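Local coordinates for putative Acetyltransferase from the GNAT family (Novosphingobium aromaticivorans DSM 12444, PDB 3EC4), which probably transfers an acyl group from an acyl-coenzyme A donor to an acceptor, as other members of the GNAT acetyltransferase family do, at residues Arg10-Ser15 against Gly38-Ala43; Phe96-Ile101 against Ala175-Arg180; Met112-Leu117 against Cys164-Tyr169. All coordinates share one frame; numbering follows the deposited sequence. Where two conformers were deposited one is given.

Contact 1 (Arg10-Ser15 against Gly38-Ala43); sequences RPVWNS and GPFAAA
Helix 11-15 passes over strand 41-43 almost perpendicularly, at 87° with the segment axes 7.2 Å apart at closest, so that Trp13 sits above Ala42 with 5.3 Å between their CA atoms. The small methyl of Ala42 lets the helix come this close: its CB lies 3.7 Å from Trp13 CB and also meets the plane of the indole at its edge. With CG anti to the backbone N (chi1 -179°), the Trp13 ring runs alongside the strand as far as Ala43, where CZ3 approaches Ala43 C to 3.4 Å and the Ala43 carbonyl O lies over one face. Strand 41-43 pairs antiparallel with strand 30-32 in a small two-stranded sheet, and Ala41 also bonds through its backbone to Trp63, so the strand under the helix is tied on to strand 61-66. Arg10, at the N-cap position, bends at its third side-chain torsion and lays its guanidinium over Trp13 CB. Its NH2 donates to Ala43 O at 2.8 Å (N-H...O angle 146°) while NH1 adds a weak bond to the same oxygen, and NE forms a salt bridge with Glu66. Putting a leucine in place of Arg10 would probably leave Ala43 O without these two donors and Glu66 without this cationic mate. Val12 CG1 packs against Phe40 CB and Ala42 CB and lies 3.6 Å from Ala41 O; a branched, apolar valine suits this buried spot.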
# COMPACT_ATOMS: atom_id res chain seq x y z
N ARG A 10 -9.84 -1.25 9.18
CA ARG A 10 -8.59 -0.97 9.85
C ARG A 10 -7.50 -1.82 9.24
O ARG A 10 -7.12 -2.86 9.81
CB ARG A 10 -8.72 -1.23 11.35
CG ARG A 10 -9.79 -0.41 12.09
CD ARG A 10 -9.52 -0.42 13.60
NE ARG A 10 -8.30 0.32 13.84
CZ ARG A 10 -7.49 0.20 14.89
NH1 ARG A 10 -7.74 -0.64 15.88
NH2 ARG A 10 -6.40 0.95 14.92
N PRO A 11 -7.06 -1.47 8.02
CA PRO A 11 -6.22 -2.41 7.24
C PRO A 11 -4.83 -2.61 7.84
O PRO A 11 -4.29 -3.70 7.79
CB PRO A 11 -6.21 -1.81 5.82
CG PRO A 11 -6.70 -0.43 5.96
CD PRO A 11 -7.39 -0.26 7.27
N VAL A 12 -4.28 -1.59 8.48
CA VAL A 12 -2.98 -1.74 9.16
C VAL A 12 -3.10 -2.62 10.39
O VAL A 12 -2.32 -3.56 10.59
CB VAL A 12 -2.38 -0.34 9.55
CG1 VAL A 12 -1.06 -0.53 10.30
CG2 VAL A 12 -2.22 0.53 8.33
N TRP A 13 -4.05 -2.26 11.26
CA TRP A 13 -4.30 -2.99 12.47
C TRP A 13 -4.55 -4.45 12.15
O TRP A 13 -3.89 -5.36 12.69
CB TRP A 13 -5.45 -2.37 13.24
CG TRP A 13 -5.79 -3.06 14.55
CD1 TRP A 13 -6.85 -3.88 14.77
CD2 TRP A 13 -5.11 -2.93 15.82
NE1 TRP A 13 -6.88 -4.28 16.07
CE2 TRP A 13 -5.82 -3.73 16.74
CE3 TRP A 13 -3.96 -2.26 16.24
CZ2 TRP A 13 -5.42 -3.87 18.08
CZ3 TRP A 13 -3.58 -2.38 17.56
CH2 TRP A 13 -4.30 -3.21 18.47
N ASN A 14 -5.45 -4.67 11.20
CA ASN A 14 -5.91 -6.01 10.95
C ASN A 14 -4.88 -6.89 10.22
O ASN A 14 -4.75 -8.06 10.54
CB ASN A 14 -7.23 -5.95 10.24
CG ASN A 14 -8.35 -5.51 11.15
OD1 ASN A 14 -8.31 -5.71 12.38
ND2 ASN A 14 -9.37 -4.95 10.56
N SER A 15 -4.13 -6.28 9.31
CA SER A 15 -3.07 -7.05 8.61
C SER A 15 -1.99 -7.47 9.60
O SER A 15 -1.54 -8.61 9.58
CB SER A 15 -2.47 -6.25 7.43
OG SER A 15 -1.83 -5.05 7.84
N GLY A 38 7.86 -0.81 5.75
CA GLY A 38 7.12 0.43 5.55
C GLY A 38 6.86 1.15 6.86
O GLY A 38 7.28 0.68 7.92
N PRO A 39 6.22 2.32 6.77
CA PRO A 39 6.09 3.20 7.93
C PRO A 39 4.78 3.08 8.75
O PRO A 39 4.48 3.95 9.58
CB PRO A 39 6.13 4.56 7.27
CG PRO A 39 5.32 4.33 6.02
CD PRO A 39 5.70 2.96 5.55
N PHE A 40 4.04 1.99 8.56
CA PHE A 40 2.65 1.94 9.01
C PHE A 40 2.56 1.49 10.47
O PHE A 40 3.35 0.67 10.92
CB PHE A 40 1.81 1.04 8.13
CG PHE A 40 1.63 1.58 6.74
CD1 PHE A 40 0.77 2.63 6.52
CD2 PHE A 40 2.39 1.08 5.69
CE1 PHE A 40 0.62 3.15 5.28
CE2 PHE A 40 2.26 1.63 4.44
CZ PHE A 40 1.38 2.66 4.24
N ALA A 41 1.58 2.04 11.19
CA ALA A 41 1.32 1.64 12.60
C ALA A 41 -0.14 1.82 12.92
O ALA A 41 -0.87 2.49 12.20
CB ALA A 41 2.22 2.43 13.60
N ALA A 42 -0.58 1.21 14.02
CA ALA A 42 -1.96 1.29 14.47
C ALA A 42 -2.00 1.02 15.97
O ALA A 42 -1.14 0.30 16.53
CB ALA A 42 -2.85 0.29 13.70
N ALA A 43 -3.00 1.59 16.62
CA ALA A 43 -3.22 1.41 18.07
C ALA A 43 -4.59 0.78 18.36
O ALA A 43 -5.56 0.98 17.62
CB ALA A 43 -3.11 2.77 18.80

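Contact 2 (Phe96-Ile101 against Ala175-Arg180); sequences FDDPGI and AARLIR
Arg177 is the first residue of helix segment 175-180 to reach Phe96-Ile101, and it holds Asp98 through the NE edge of its guanidinium. Its NE donates to Asp98 OD2 at 2.8 Å along an almost straight line (177°), and its NH2 donates to Asp98 OD1 at 2.9 Å; both oxygens use their syn lone pairs. A kink between CG and NE turns the guanidinium so that it is nearly coplanar with the carboxylate, the planes differing by 21°, which suits two bonds at once. OD2 also accepts from a water 2.7 Å away, and the same water donates to Arg177 O, so the aspartate is tied to the helix backbone as well. Asp98 opens a type I turn closed by Ile101 N bonding to Asp98 O, and the salt bridge probably helps to hold the start of that turn. Leu178, on the buried side of the helix, brings CD2 to 3.7 Å from Ile101 CG2, branched apolar groups suited to such a place. Arg180 runs out straight from CG to NE, and a turn at its last torsion spreads its guanidinium parallel to the exposed Phe96 ring: the planes lie 10° apart, and CZ stands 4.0 Å from the ring centroid in a cation-pi contact. Its CD rides over the same ring in a CH-pi contact. Helix 174-188 is the connection of a beta-alpha-beta crossover between the parallel strands 157-165 and 192-198. Leu178 and Ile101 together rest on Tyr135 and Val137 of strand 134-139, while Ile179 turns to Tyr208 of helix 202-210.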
# COMPACT_ATOMS: atom_id res chain seq x y z
N PHE A 96 -6.69 -12.01 -18.97
CA PHE A 96 -5.94 -11.14 -19.86
C PHE A 96 -4.50 -11.65 -19.83
O PHE A 96 -3.82 -11.50 -18.80
CB PHE A 96 -6.04 -9.73 -19.33
CG PHE A 96 -5.52 -8.65 -20.25
CD1 PHE A 96 -4.20 -8.24 -20.17
CD2 PHE A 96 -6.37 -8.00 -21.12
CE1 PHE A 96 -3.72 -7.20 -20.95
CE2 PHE A 96 -5.91 -6.96 -21.91
CZ PHE A 96 -4.56 -6.57 -21.84
N ASP A 97 -4.09 -12.30 -20.92
CA ASP A 97 -2.77 -12.88 -21.08
C ASP A 97 -1.84 -11.83 -21.61
O ASP A 97 -2.03 -11.32 -22.72
CB ASP A 97 -2.86 -14.08 -22.02
CG ASP A 97 -1.53 -14.81 -22.23
OD1 ASP A 97 -0.60 -14.61 -21.45
OD2 ASP A 97 -1.46 -15.65 -23.16
N ASP A 98 -0.80 -11.51 -20.84
CA ASP A 98 0.09 -10.41 -21.18
C ASP A 98 1.55 -10.82 -20.92
O ASP A 98 2.07 -10.60 -19.85
CB ASP A 98 -0.29 -9.20 -20.30
CG ASP A 98 0.32 -7.90 -20.77
OD1 ASP A 98 1.26 -7.90 -21.60
OD2 ASP A 98 -0.16 -6.87 -20.28
N PRO A 99 2.18 -11.50 -21.89
CA PRO A 99 3.53 -12.02 -21.62
C PRO A 99 4.63 -10.96 -21.49
O PRO A 99 5.69 -11.28 -20.95
CB PRO A 99 3.80 -12.93 -22.82
CG PRO A 99 2.53 -13.04 -23.56
CD PRO A 99 1.72 -11.87 -23.24
N GLY A 100 4.38 -9.73 -21.92
CA GLY A 100 5.29 -8.61 -21.68
C GLY A 100 5.44 -8.22 -20.20
O GLY A 100 6.34 -7.45 -19.83
N ILE A 101 4.56 -8.73 -19.34
CA ILE A 101 4.68 -8.44 -17.90
C ILE A 101 5.56 -9.53 -17.30
O ILE A 101 5.26 -10.73 -17.47
CB ILE A 101 3.31 -8.39 -17.20
CG1 ILE A 101 2.33 -7.48 -17.93
CG2 ILE A 101 3.47 -7.96 -15.71
CD1 ILE A 101 2.87 -6.11 -18.20
N ALA A 175 0.54 1.00 -16.44
CA ALA A 175 -0.08 0.85 -15.11
C ALA A 175 -1.28 -0.09 -15.13
O ALA A 175 -1.35 -0.99 -14.29
CB ALA A 175 -0.48 2.22 -14.53
N ALA A 176 -2.17 0.09 -16.09
CA ALA A 176 -3.34 -0.75 -16.23
C ALA A 176 -2.95 -2.21 -16.42
O ALA A 176 -3.44 -3.09 -15.70
CB ALA A 176 -4.20 -0.28 -17.38
N ARG A 177 -2.01 -2.45 -17.32
CA ARG A 177 -1.56 -3.81 -17.58
C ARG A 177 -0.91 -4.47 -16.35
O ARG A 177 -1.17 -5.63 -16.07
CB ARG A 177 -0.64 -3.86 -18.78
CG ARG A 177 -1.36 -3.57 -20.09
CD ARG A 177 -0.36 -3.22 -21.14
NE ARG A 177 0.55 -4.34 -21.38
CZ ARG A 177 1.69 -4.22 -22.04
NH1 ARG A 177 2.06 -3.07 -22.59
NH2 ARG A 177 2.46 -5.28 -22.16
N LEU A 178 -0.13 -3.71 -15.59
CA LEU A 178 0.47 -4.22 -14.35
C LEU A 178 -0.56 -4.52 -13.26
O LEU A 178 -0.48 -5.56 -12.59
CB LEU A 178 1.51 -3.21 -13.85
CG LEU A 178 2.80 -3.27 -14.71
CD1 LEU A 178 3.67 -2.03 -14.63
CD2 LEU A 178 3.64 -4.54 -14.31
N ILE A 179 -1.52 -3.61 -13.06
CA ILE A 179 -2.62 -3.90 -12.14
C ILE A 179 -3.35 -5.20 -12.54
O ILE A 179 -3.65 -6.05 -11.70
CB ILE A 179 -3.59 -2.70 -12.02
CG1 ILE A 179 -2.87 -1.52 -11.35
CG2 ILE A 179 -4.86 -3.13 -11.20
CD1 ILE A 179 -3.46 -0.13 -11.59
N ARG A 180 -3.66 -5.36 -13.82
CA ARG A 180 -4.27 -6.61 -14.30
C ARG A 180 -3.48 -7.83 -13.87
O ARG A 180 -4.06 -8.83 -13.45
CB ARG A 180 -4.39 -6.63 -15.82
CG ARG A 180 -5.46 -5.69 -16.43
CD ARG A 180 -5.38 -5.79 -17.92
NE ARG A 180 -6.36 -5.03 -18.71
CZ ARG A 180 -7.61 -5.44 -18.93
NH1 ARG A 180 -8.06 -6.54 -18.38
NH2 ARG A 180 -8.42 -4.72 -19.70
O HOH W 1 -1.56 -7.41 -18.02

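Contact 3 (Met112-Leu117 against Cys164-Tyr169)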
# COMPACT_ATOMS: atom_id res chain seq x y z
N MSE A 112 14.07 -1.13 -9.00
CA MSE A 112 12.77 -0.89 -8.35
C MSE A 112 12.87 0.26 -7.38
O MSE A 112 12.02 1.14 -7.31
CB MSE A 112 12.36 -2.15 -7.58
CG MSE A 112 11.94 -3.34 -8.54
SE MSE A 112 11.79 -5.01 -7.51
CE MSE A 112 10.10 -4.69 -6.72
N THR A 113 13.96 0.25 -6.62
CA THR A 113 14.23 1.34 -5.69
C THR A 113 14.37 2.71 -6.36
O THR A 113 13.80 3.70 -5.89
CB THR A 113 15.43 0.98 -4.83
OG1 THR A 113 15.04 -0.09 -3.97
CG2 THR A 113 15.86 2.21 -4.00
N ALA A 114 15.14 2.80 -7.44
CA ALA A 114 15.28 4.06 -8.17
C ALA A 114 13.92 4.55 -8.64
O ALA A 114 13.58 5.72 -8.48
CB ALA A 114 16.17 3.91 -9.34
N LEU A 115 13.16 3.65 -9.27
CA LEU A 115 11.81 4.00 -9.78
C LEU A 115 10.89 4.49 -8.67
O LEU A 115 10.28 5.58 -8.79
CB LEU A 115 11.20 2.80 -10.53
CG LEU A 115 9.74 2.87 -11.00
CD1 LEU A 115 9.47 4.03 -11.99
CD2 LEU A 115 9.41 1.48 -11.66
N ALA A 116 10.82 3.73 -7.57
CA ALA A 116 9.99 4.07 -6.47
C ALA A 116 10.34 5.43 -5.84
O ALA A 116 9.44 6.25 -5.57
CB ALA A 116 10.03 2.99 -5.42
N LEU A 117 11.62 5.68 -5.62
CA LEU A 117 12.04 6.93 -4.99
C LEU A 117 11.77 8.16 -5.89
O LEU A 117 11.54 9.25 -5.37
CB LEU A 117 13.50 6.85 -4.53
CG LEU A 117 13.81 5.78 -3.45
CD1 LEU A 117 15.30 5.78 -3.07
CD2 LEU A 117 12.94 5.96 -2.19
N CYS A 164 3.86 2.31 -10.24
CA CYS A 164 4.52 3.52 -10.68
C CYS A 164 5.29 3.29 -11.94
O CYS A 164 5.79 2.18 -12.18
CB CYS A 164 5.46 3.99 -9.60
SG CYS A 164 6.67 2.72 -9.28
N THR A 165 5.42 4.38 -12.69
CA THR A 165 5.91 4.38 -14.06
C THR A 165 6.84 5.59 -14.17
O THR A 165 6.49 6.67 -13.68
CB THR A 165 4.75 4.54 -15.10
OG1 THR A 165 3.75 3.51 -14.89
CG2 THR A 165 5.27 4.47 -16.52
N TRP A 166 8.02 5.41 -14.76
CA TRP A 166 8.90 6.57 -15.02
C TRP A 166 8.10 7.51 -15.92
O TRP A 166 7.40 7.06 -16.81
CB TRP A 166 10.18 6.19 -15.78
CG TRP A 166 11.16 5.40 -14.98
CD1 TRP A 166 11.41 4.04 -15.07
CD2 TRP A 166 11.99 5.89 -13.93
NE1 TRP A 166 12.35 3.67 -14.13
CE2 TRP A 166 12.74 4.79 -13.44
CE3 TRP A 166 12.18 7.14 -13.35
CZ2 TRP A 166 13.66 4.92 -12.41
CZ3 TRP A 166 13.09 7.27 -12.34
CH2 TRP A 166 13.84 6.17 -11.90
N PRO A 167 8.24 8.83 -15.72
CA PRO A 167 7.57 9.82 -16.57
C PRO A 167 7.75 9.58 -18.04
O PRO A 167 6.76 9.67 -18.79
CB PRO A 167 8.21 11.13 -16.14
CG PRO A 167 8.57 10.93 -14.75
CD PRO A 167 9.01 9.47 -14.65
N GLU A 168 8.96 9.22 -18.48
CA GLU A 168 9.22 9.00 -19.88
C GLU A 168 8.48 7.81 -20.51
O GLU A 168 8.42 7.70 -21.75
CB GLU A 168 10.73 8.91 -20.18
CG GLU A 168 11.47 7.82 -19.44
CD GLU A 168 12.08 8.25 -18.13
OE1 GLU A 168 11.46 9.06 -17.38
OE2 GLU A 168 13.18 7.71 -17.81
N TYR A 169 7.94 6.91 -19.67
CA TYR A 169 7.13 5.79 -20.17
C TYR A 169 5.63 5.89 -19.86
O TYR A 169 4.88 4.90 -20.00
CB TYR A 169 7.65 4.46 -19.63
CG TYR A 169 9.12 4.28 -19.90
CD1 TYR A 169 9.61 4.21 -21.20
CD2 TYR A 169 10.01 4.21 -18.85
CE1 TYR A 169 10.98 4.07 -21.44
CE2 TYR A 169 11.38 4.06 -19.07
CZ TYR A 169 11.86 4.00 -20.35
OH TYR A 169 13.21 3.86 -20.51
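The backbone O of Trp166, whose indole packs against Leu115, accepts the N-H of Tyr169 at 2.9 Å and so closes the turn by which the chain leaves strand 157-165 after the tryptophan. No hydrogen bond crosses to helix 109-118; the contact is made mainly by carbon groups, with some backbone N and O atoms touched in van der Waals fashion. Leu115 is its centre. Its CG stands opposite its own backbone N (chi1 173°), which carries the methyls across to the other segment, and CD1 lies 3.5 Å above the centroid of the five-membered ring, only 2° off its normal, a CH-pi contact. The same methyl lies 3.4 Å from Trp166 N, while Leu115 CB meets CE2 and CZ2 of the indole. The six-membered ring runs on beside the helix backbone: CZ2 comes within 3.3 Å of Leu115 CA, and CH2 approaches Ala114 O obliquely at 3.5 Å. Alanine suits that turn of helix, since its CB touches the ring margin without pushing it off. The other methyl, CD2, lies 3.7 Å from Cys164 O. Cys164 in the strand and Trp166 just past its end bond through the backbone to Met146 and Ala144 of strand 142-149; Arg170 and Arg172 follow, in a sequence matching the GNAT signature that in relatives binds the coenzyme A pyrophosphate. Helix and strand end are therefore held together by dispersion and shape, so the fit depends on how the leucine and tryptophan are turned rather than on paired charges.

From the N terminus, contact 1 comes first: it closes a short loop of 22 residues and sets helix 11-17 on strand 41-43, beside strand 61-66 at one margin of the large mixed sheet. Contact 2 then opens in the loop ahead of strand 102-103 and closes on helix 174-188, and contact 3 is nested within it, joining helix 109-118 to the end of strand 157-165. Contacts 2 and 3 come within about 4 Å of each other between nearest atoms; strand 157-165 and helix 174-188 are consecutive in the chain. Contact 1 lies on the opposite side of the chain's centre from both, its centre about 29 Å from that of contact 2 and about 26 Å from that of contact 3.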